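Local coordinates for hydroxyethylphosphonate dioxygenase (Streptomyces albus, PDB 6B9R), which probably uses iron and oxygen to cleave the carbon–carbon bond of 2-hydroxyethylphosphonate, giving hydroxymethylphosphonate, at residues Ala221-Gly224 against Arg225-Ser229. Residues are numbered along the deposited sequence; the frame is centred on the assembly and turned at random.
Sequences ATFG and RAVTS
Thr-228 grips the carbonyl of Gly-224 twice, once through its backbone and once through its hydroxyl. Thr-228 N donates to Gly-224 O over 3.1 Å, while Thr-228 OG1 gives a shorter bond of 2.8 Å to Gly-224 O, arriving above the carbonyl plane (35° out of it) on the opposite face from the amide. The hydroxyl can fold back like this because OG1 lies anti to its own carbonyl carbon and beside the backbone N (chi1 -67°). A valine in its place would probably leave Gly-224 O with the amide as its one remaining donor here.

Packing is tight on the Phe-223 side: CG1 of Val-227 presses on Phe-223 CB at 3.6 Å, and reaches the ring obliquely. Pro-400 of the second subunit packs on both residues, so this small apolar patch belongs to the dimer interface. Nearby a water takes the Val-227 N-H at 2.9 Å and donates to Phe-223 O, which also bonds Tyr-381 OH of that subunit.

The other side is looser. Arg-225 is exposed and its side chain runs extended, away from Gly-224, with only CB near Gly-224 C (3.7 Å); Ala-226 is exposed too.

With phi at 101°, any CB on Gly-224 would be jammed against Phe-223 O. Such a positive-phi glycine is a classic helix C-terminal stop, here ending helix 215-223 and serving directly as N-cap position of helix 225-231.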
# COMPACT_ATOMS: atom_id res chain seq x y z
N ALA A 221 12.44 -5.75 -2.76
CA ALA A 221 13.86 -5.96 -2.51
C ALA A 221 14.20 -7.45 -2.42
O ALA A 221 15.31 -7.85 -2.80
CB ALA A 221 14.29 -5.23 -1.24
N THR A 222 13.28 -8.28 -1.93
CA THR A 222 13.56 -9.72 -1.88
C THR A 222 13.42 -10.39 -3.23
O THR A 222 14.07 -11.41 -3.47
CB THR A 222 12.64 -10.46 -0.90
OG1 THR A 222 11.28 -10.42 -1.38
CG2 THR A 222 12.74 -9.90 0.52
N PHE A 223 12.56 -9.87 -4.10
CA PHE A 223 12.41 -10.48 -5.42
C PHE A 223 13.63 -10.23 -6.30
O PHE A 223 13.96 -11.06 -7.15
CB PHE A 223 11.18 -9.96 -6.15
CG PHE A 223 9.90 -10.05 -5.37
CD1 PHE A 223 9.72 -11.03 -4.41
CD2 PHE A 223 8.87 -9.17 -5.62
CE1 PHE A 223 8.54 -11.11 -3.70
CE2 PHE A 223 7.69 -9.24 -4.92
CZ PHE A 223 7.53 -10.22 -3.95
N GLY A 224 14.29 -9.09 -6.12
CA GLY A 224 15.46 -8.76 -6.91
C GLY A 224 15.15 -7.79 -8.03
O GLY A 224 14.00 -7.44 -8.31
N ARG A 225 16.22 -7.38 -8.71
CA ARG A 225 16.15 -6.28 -9.67
C ARG A 225 15.40 -6.68 -10.94
O ARG A 225 14.63 -5.88 -11.49
CB ARG A 225 17.57 -5.82 -9.99
CG ARG A 225 17.65 -4.60 -10.83
CD ARG A 225 19.11 -4.26 -11.08
NE ARG A 225 19.24 -2.96 -11.71
CZ ARG A 225 20.24 -2.13 -11.48
NH1 ARG A 225 20.29 -0.96 -12.09
NH2 ARG A 225 21.19 -2.47 -10.61
N ALA A 226 15.62 -7.89 -11.44
CA ALA A 226 14.97 -8.33 -12.67
C ALA A 226 13.46 -8.45 -12.49
O ALA A 226 12.69 -7.91 -13.30
CB ALA A 226 15.57 -9.67 -13.12
N VAL A 227 13.01 -9.14 -11.44
CA VAL A 227 11.57 -9.25 -11.18
C VAL A 227 10.96 -7.86 -10.98
O VAL A 227 9.89 -7.54 -11.53
CB VAL A 227 11.30 -10.17 -9.98
CG1 VAL A 227 9.84 -10.05 -9.53
CG2 VAL A 227 11.61 -11.61 -10.34
N THR A 228 11.64 -7.01 -10.21
CA THR A 228 11.10 -5.68 -9.93
C THR A 228 10.96 -4.87 -11.21
O THR A 228 9.91 -4.28 -11.48
CB THR A 228 12.00 -4.96 -8.92
OG1 THR A 228 11.90 -5.64 -7.66
CG2 THR A 228 11.54 -3.53 -8.72
N SER A 229 12.02 -4.83 -12.03
CA SER A 229 11.95 -4.14 -13.31
C SER A 229 10.78 -4.65 -14.13
O SER A 229 10.06 -3.86 -14.76
CB SER A 229 13.26 -4.32 -14.09
OG SER A 229 14.31 -3.60 -13.49
O HOH W 1 14.94 -10.53 -9.82